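Local coordinates for protein cadherin-related family member 2 (PDB 5CZR) that mediates calcium-dependent heterophilic adhesion with CDHR5 between neighbouring microvilli of epithelial cells, and is represented here by its first two cadherin repeats, at residues V3-L8 and I78-P83; A9-V14 and R89-I94; T108-S113 and F125-V130. One frame throughout, in Å; residues are numbered along the deposited sequence.

Contact 1: residues V3-L8 and I78-P83; sequences VAPKFL and ISVSDP. With CA (calcium ion), chain E.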
# COMPACT_ATOMS: atom_id res chain seq x y z
N VAL A 3 27.10 34.10 19.87
CA VAL A 3 25.70 33.85 19.58
C VAL A 3 25.47 32.36 19.18
O VAL A 3 26.22 31.79 18.37
CB VAL A 3 25.20 34.78 18.44
CG1 VAL A 3 23.71 34.58 18.20
CG2 VAL A 3 25.49 36.23 18.82
N ALA A 4 24.46 31.75 19.79
CA ALA A 4 24.12 30.37 19.51
C ALA A 4 23.62 30.24 18.07
O ALA A 4 22.93 31.14 17.58
CB ALA A 4 23.06 29.87 20.47
N PRO A 5 23.99 29.15 17.39
CA PRO A 5 23.38 28.88 16.08
C PRO A 5 21.90 28.54 16.23
O PRO A 5 21.44 28.17 17.32
CB PRO A 5 24.15 27.67 15.57
CG PRO A 5 24.62 26.99 16.83
CD PRO A 5 24.92 28.09 17.79
N LYS A 6 21.19 28.66 15.12
CA LYS A 6 19.74 28.55 15.08
C LYS A 6 19.36 27.83 13.79
O LYS A 6 19.82 28.19 12.71
CB LYS A 6 19.12 29.94 15.12
CG LYS A 6 17.60 29.98 15.27
CD LYS A 6 17.12 31.09 16.22
CE LYS A 6 17.46 32.50 15.74
NZ LYS A 6 16.50 32.97 14.69
N PHE A 7 18.62 26.75 13.93
CA PHE A 7 18.06 26.03 12.79
C PHE A 7 17.11 26.93 12.02
O PHE A 7 16.37 27.73 12.61
CB PHE A 7 17.29 24.79 13.27
CG PHE A 7 18.17 23.60 13.59
CD1 PHE A 7 18.86 22.96 12.58
CD2 PHE A 7 18.25 23.09 14.86
CE1 PHE A 7 19.63 21.85 12.85
CE2 PHE A 7 19.01 21.97 15.15
CZ PHE A 7 19.69 21.34 14.14
N LEU A 8 17.12 26.81 10.71
CA LEU A 8 16.13 27.51 9.90
C LEU A 8 14.73 27.06 10.27
O LEU A 8 14.52 25.95 10.73
CB LEU A 8 16.38 27.27 8.39
CG LEU A 8 17.77 27.71 7.85
CD1 LEU A 8 17.80 27.73 6.32
CD2 LEU A 8 18.19 29.07 8.42
N ILE A 78 17.34 16.71 16.69
CA ILE A 78 18.35 17.21 15.83
C ILE A 78 19.23 18.19 16.59
O ILE A 78 18.79 18.89 17.46
CB ILE A 78 17.79 17.83 14.55
CG1 ILE A 78 16.77 18.94 14.85
CG2 ILE A 78 17.15 16.75 13.70
CD1 ILE A 78 16.42 19.77 13.62
N SER A 79 20.49 18.26 16.17
CA SER A 79 21.49 19.05 16.87
C SER A 79 22.36 19.86 15.88
O SER A 79 22.77 19.34 14.84
CB SER A 79 22.40 18.10 17.63
OG SER A 79 23.40 18.80 18.33
N VAL A 80 22.60 21.12 16.22
CA VAL A 80 23.62 21.90 15.58
C VAL A 80 24.52 22.53 16.65
O VAL A 80 24.05 23.01 17.66
CB VAL A 80 23.02 22.99 14.66
CG1 VAL A 80 22.09 23.93 15.43
CG2 VAL A 80 24.12 23.77 13.97
N SER A 81 25.82 22.52 16.38
CA SER A 81 26.80 22.99 17.33
C SER A 81 27.74 23.96 16.64
O SER A 81 28.25 23.66 15.55
CB SER A 81 27.61 21.82 17.85
OG SER A 81 26.78 20.96 18.60
N ASP A 82 27.95 25.15 17.23
CA ASP A 82 29.13 25.94 16.82
C ASP A 82 30.30 25.42 17.71
O ASP A 82 30.16 24.35 18.31
CB ASP A 82 28.83 27.46 16.85
CG ASP A 82 28.65 28.01 18.25
OD1 ASP A 82 28.94 27.33 19.27
OD2 ASP A 82 28.21 29.16 18.34
N PRO A 83 31.46 26.10 17.71
CA PRO A 83 32.57 25.59 18.55
C PRO A 83 32.32 25.66 20.05
O PRO A 83 32.94 24.91 20.80
CB PRO A 83 33.73 26.50 18.17
CG PRO A 83 33.40 27.01 16.81
CD PRO A 83 31.91 27.16 16.81
CA CA E . 28.25 31.32 17.19

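Contact 2: residues A9-V14 and R89-I94; sequences ANMTSV and REMLVI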
# COMPACT_ATOMS: atom_id res chain seq x y z
N ALA A 9 13.78 27.95 10.04
CA ALA A 9 12.38 27.73 10.35
C ALA A 9 11.81 26.40 9.85
O ALA A 9 10.98 25.78 10.54
CB ALA A 9 11.53 28.91 9.83
N ASN A 10 12.22 25.95 8.67
CA ASN A 10 11.64 24.73 8.09
C ASN A 10 12.25 23.42 8.64
O ASN A 10 11.90 22.34 8.20
CB ASN A 10 11.72 24.76 6.55
CG ASN A 10 13.16 24.81 6.05
OD1 ASN A 10 14.02 25.45 6.67
ND2 ASN A 10 13.45 24.09 5.00
N MET A 11 13.11 23.51 9.65
CA MET A 11 13.64 22.32 10.31
C MET A 11 12.70 21.68 11.37
O MET A 11 13.12 20.75 12.06
CB MET A 11 14.99 22.64 10.95
CG MET A 11 16.06 23.02 9.94
SD MET A 11 16.62 21.60 8.95
CE MET A 11 15.96 22.02 7.34
N THR A 12 11.48 22.17 11.52
CA THR A 12 10.53 21.57 12.47
C THR A 12 9.98 20.22 11.99
O THR A 12 9.66 19.35 12.79
CB THR A 12 9.30 22.48 12.71
OG1 THR A 12 8.61 22.69 11.48
CG2 THR A 12 9.74 23.84 13.25
N SER A 13 9.95 20.03 10.67
CA SER A 13 9.47 18.81 10.11
C SER A 13 10.11 18.51 8.77
O SER A 13 10.60 19.40 8.08
CB SER A 13 7.96 18.88 9.91
OG SER A 13 7.69 19.73 8.79
N VAL A 14 9.97 17.26 8.36
CA VAL A 14 10.35 16.85 7.03
C VAL A 14 9.43 15.73 6.54
O VAL A 14 8.98 14.89 7.34
CB VAL A 14 11.82 16.39 7.01
CG1 VAL A 14 12.02 15.13 7.87
CG2 VAL A 14 12.28 16.14 5.60
N ARG A 89 16.91 20.39 19.10
CA ARG A 89 15.48 20.60 18.94
C ARG A 89 14.87 19.28 18.53
O ARG A 89 15.58 18.36 18.11
CB ARG A 89 15.15 21.51 17.77
CG ARG A 89 15.40 23.01 17.87
CD ARG A 89 14.91 23.65 19.17
NE ARG A 89 15.50 24.99 19.34
CZ ARG A 89 16.36 25.36 20.31
NH1 ARG A 89 16.79 24.49 21.24
NH2 ARG A 89 16.83 26.60 20.33
N GLU A 90 13.55 19.24 18.53
CA GLU A 90 12.84 18.12 18.03
C GLU A 90 12.38 18.38 16.60
O GLU A 90 12.03 19.50 16.23
CB GLU A 90 11.77 17.82 19.05
CG GLU A 90 10.74 16.79 18.70
CD GLU A 90 9.77 16.58 19.86
OE1 GLU A 90 10.24 16.43 21.02
OE2 GLU A 90 8.54 16.64 19.63
N MET A 91 12.52 17.37 15.75
CA MET A 91 11.99 17.38 14.39
C MET A 91 10.95 16.26 14.22
O MET A 91 11.19 15.11 14.59
CB MET A 91 13.12 17.19 13.38
CG MET A 91 12.69 17.31 11.92
SD MET A 91 13.98 16.90 10.72
CE MET A 91 14.31 18.55 10.12
N LEU A 92 9.83 16.60 13.59
CA LEU A 92 8.81 15.60 13.23
C LEU A 92 9.09 15.02 11.84
O LEU A 92 9.21 15.76 10.86
CB LEU A 92 7.42 16.22 13.24
CG LEU A 92 6.25 15.28 12.89
CD1 LEU A 92 6.09 14.16 13.92
CD2 LEU A 92 4.93 16.06 12.75
N VAL A 93 9.25 13.71 11.76
CA VAL A 93 9.40 13.05 10.46
C VAL A 93 8.01 12.56 10.02
O VAL A 93 7.36 11.83 10.76
CB VAL A 93 10.37 11.88 10.51
CG1 VAL A 93 10.48 11.23 9.14
CG2 VAL A 93 11.75 12.36 10.95
N ILE A 94 7.56 13.02 8.86
CA ILE A 94 6.24 12.63 8.31
C ILE A 94 6.49 11.73 7.13
O ILE A 94 7.10 12.15 6.14
CB ILE A 94 5.46 13.86 7.85
CG1 ILE A 94 5.14 14.72 9.05
CG2 ILE A 94 4.16 13.46 7.11
CD1 ILE A 94 4.81 16.15 8.71

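Contact 3: residues T108-S113 and F125-V130; sequences TAFSTS and FSVLAV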
# COMPACT_ATOMS: atom_id res chain seq x y z
N THR A 108 -11.40 -18.02 3.55
CA THR A 108 -10.73 -19.33 3.57
C THR A 108 -11.26 -20.15 2.39
O THR A 108 -10.51 -20.56 1.49
CB THR A 108 -11.04 -20.09 4.89
OG1 THR A 108 -10.73 -19.22 5.97
CG2 THR A 108 -10.25 -21.42 5.10
N ALA A 109 -12.58 -20.32 2.38
CA ALA A 109 -13.22 -21.25 1.44
C ALA A 109 -13.62 -20.57 0.12
O ALA A 109 -14.08 -19.42 0.13
CB ALA A 109 -14.45 -21.88 2.09
N PHE A 110 -13.43 -21.30 -0.99
CA PHE A 110 -13.84 -20.82 -2.32
C PHE A 110 -14.55 -21.89 -3.14
O PHE A 110 -14.18 -22.21 -4.26
CB PHE A 110 -12.65 -20.34 -3.10
CG PHE A 110 -11.95 -19.19 -2.49
CD1 PHE A 110 -12.53 -17.93 -2.51
CD2 PHE A 110 -10.69 -19.36 -1.90
CE1 PHE A 110 -11.88 -16.85 -1.96
CE2 PHE A 110 -10.02 -18.28 -1.34
CZ PHE A 110 -10.61 -17.03 -1.38
N SER A 111 -15.60 -22.44 -2.57
CA SER A 111 -16.45 -23.31 -3.31
C SER A 111 -17.91 -23.17 -2.87
O SER A 111 -18.21 -22.81 -1.73
CB SER A 111 -15.95 -24.78 -3.27
OG SER A 111 -16.25 -25.37 -2.03
N THR A 112 -18.81 -23.44 -3.81
CA THR A 112 -20.22 -23.42 -3.53
C THR A 112 -20.95 -24.33 -4.51
O THR A 112 -20.38 -24.83 -5.47
CB THR A 112 -20.80 -22.00 -3.61
OG1 THR A 112 -22.10 -22.01 -3.05
CG2 THR A 112 -20.89 -21.52 -5.04
N SER A 113 -22.21 -24.54 -4.21
CA SER A 113 -23.05 -25.38 -5.00
C SER A 113 -24.34 -24.62 -5.25
O SER A 113 -24.90 -24.04 -4.33
CB SER A 113 -23.31 -26.68 -4.24
OG SER A 113 -23.95 -27.60 -5.07
N PHE A 125 -22.12 -15.97 -4.60
CA PHE A 125 -20.98 -16.03 -3.70
C PHE A 125 -20.56 -14.61 -3.41
O PHE A 125 -20.85 -13.70 -4.18
CB PHE A 125 -19.80 -16.81 -4.35
CG PHE A 125 -18.88 -17.44 -3.36
CD1 PHE A 125 -19.28 -18.57 -2.66
CD2 PHE A 125 -17.62 -16.90 -3.10
CE1 PHE A 125 -18.42 -19.18 -1.75
CE2 PHE A 125 -16.78 -17.50 -2.18
CZ PHE A 125 -17.17 -18.64 -1.51
N SER A 126 -19.76 -14.46 -2.37
CA SER A 126 -19.23 -13.19 -2.00
C SER A 126 -17.74 -13.31 -1.63
O SER A 126 -17.36 -14.18 -0.87
CB SER A 126 -20.04 -12.70 -0.80
OG SER A 126 -19.36 -11.62 -0.25
N VAL A 127 -16.91 -12.44 -2.19
CA VAL A 127 -15.51 -12.38 -1.85
C VAL A 127 -15.15 -11.01 -1.29
O VAL A 127 -15.87 -10.04 -1.52
CB VAL A 127 -14.57 -12.71 -3.04
CG1 VAL A 127 -14.77 -14.14 -3.48
CG2 VAL A 127 -14.75 -11.72 -4.18
N LEU A 128 -14.05 -10.97 -0.56
CA LEU A 128 -13.54 -9.74 0.00
C LEU A 128 -12.04 -9.72 -0.08
O LEU A 128 -11.36 -10.63 0.42
CB LEU A 128 -13.97 -9.64 1.45
CG LEU A 128 -13.31 -8.46 2.19
CD1 LEU A 128 -13.83 -7.13 1.66
CD2 LEU A 128 -13.54 -8.58 3.69
N ALA A 129 -11.50 -8.65 -0.64
CA ALA A 129 -10.06 -8.40 -0.58
C ALA A 129 -9.78 -7.05 0.05
O ALA A 129 -10.46 -6.10 -0.22
CB ALA A 129 -9.47 -8.46 -1.97
N VAL A 130 -8.75 -6.99 0.87
CA VAL A 130 -8.36 -5.77 1.56
C VAL A 130 -6.92 -5.34 1.21
O VAL A 130 -6.02 -6.17 1.10
CB VAL A 130 -8.53 -5.94 3.08
CG1 VAL A 130 -8.13 -4.66 3.81
CG2 VAL A 130 -9.99 -6.25 3.36

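Contact 1: residues V3-L8 and I78-P83
The calcium site at the N-terminal tip of the first cadherin repeat ties V3 to D82, and behind it the sandwich core begins with P5 and F7 against I78 and V80. The ion takes one ligand from each segment: V3 lends its backbone O at 2.4 Å, while D82 reaches the calcium with OD2, also at 2.4 Å. N2, D33, D35 and D37 complete the shell. D82 has its CG lodged between backbone N and carbonyl carbon (chi1 70°), which turns the carboxylate toward the ion, and OD1 accepts from the backbone N of Y84 and I85, just after the segment. P5 crosses this side chain at about a right angle, with its CD 3.5 Å from D82 OD2, so apolar packing begins next to the metal ligand. Farther in, the F7 ring is clasped between two branches. I78 CD1 sits over the centre of one face, 3.7 Å from the ring centroid, and V80 CG1 covers the opposite face nearer the rim, 3.8 Å from the centroid; both are CH-pi contacts. Strand 6-7 pairs with 25-32, whereas 73-81 belongs to the other sheet, so the aromatic ring bridges the two layers. Calcium at the tip above interlocked side chains from facing sheets is the arrangement of a cadherin beta-sandwich with an extra N-terminal calcium site, as in cadherin-23.

Contact 2: residues A9-V14 and R89-I94
M91 packs its thioether against M11 and V14, forming the apolar middle of this contact. Its sulfur, SD, lies 3.9 Å from V14 CG1, and its terminal methyl CE bends round to approach M11 SD at 4.0 Å. The chain runs out with CG trans to the backbone N (chi1 -175°), extended through its second torsion as well, and turns only at the last; that turn brings CE up to the backbone O of M11, 3.2 Å away. Cut back to an alanine, this residue would lose SD and CE, which is likely to open a gap beside V14 CG1 and leave M11 SD without the methyl it meets. V14 and V93 stand side by side on the same face of the sheet, V14 CG1 being 4.2 Å from V93 CG2, and F27 of the opposing sheet meets both V14 and M91. Here the first strand of the repeat joins the last strand in parallel, the split A strand of the cadherin fold. S13 and L92, paired in register, put their side chains on the reverse, partly exposed face. At the polar edge L92 is gripped twice: its N donates to T12 O (2.9 Å), the donor tilted 24° from the carbonyl plane, and its O accepts from V14 N at 3.0 Å. I94 N donates to V14 O over 2.8 Å, nearly straight.

Contact 3: residues T108-S113 and F125-V130
F125 sets its ring rim against A109 O, with S111 O, T112 CB and the F110 ring approaching obliquely, a contact of one aromatic side chain with the loop and first strand residues of 108-113, with F110 on V127 beside it. The carbonyl of A109 meets the ring at its edge and in its plane, with O 3.6 Å from F125 CZ, where the slightly positive ring hydrogens would probably suit an oxygen; A109 is poorly ordered, so this detail is less certain. S111 O comes to F125 CE1 at the same 3.6 Å but obliquely. T112 points toward the ring and slides past it in the contrary direction, its CB 3.9 Å from F125 CD1. The other aromatic, F110, brings CD1 to 4.3 Å from F125 CE2, again obliquely, and its own edge is met near the ring plane by V127 CG1, 4.2 Å from F110 CE1. With CG trans to the backbone N (chi1 -154°), F125 carries its ring up to the opposing chain, while V127 CG1 also borders the edge of the F125 ring, placing one methyl between two aromatics. What positions these groups is backbone pairing on both flanks. F110 and T112 bond to S209, and T112 also to S211; F125 bonds to I166 and V127 to G164. N107, directly ahead of 108-113, accepts from L128 N through OD1 and so ties the start of one segment to the other. Across the second cadherin repeat the contact thus spans the sandwich: strand 111-115 lies at the margin of one sheet beside 206-213, whose L208 packs on F125, and strand 123-130 runs in the facing sheet between 104-105 and 165-168.

From the N terminus, the chain passes through segment 3-8 and then 9-14 before either finds its partner. Contact 1 closes a loop on 78-83 and contact 2 closes one on 89-94, so the two cross. They also touch: I78 N probably bonds to R89 O at 2.8 Å, because strands 73-81 and 86-96 are neighbours in one sheet. Both bring the opening strands to that sheet, 6-7 packing on it from the facing layer and 13-17 joining its edge. Beyond the calcium-binding linker around 97-101, contact 3 follows in series, with nearest atoms about 22 Å from contact 2. Its much shorter loop joins facing sheets in the second repeat.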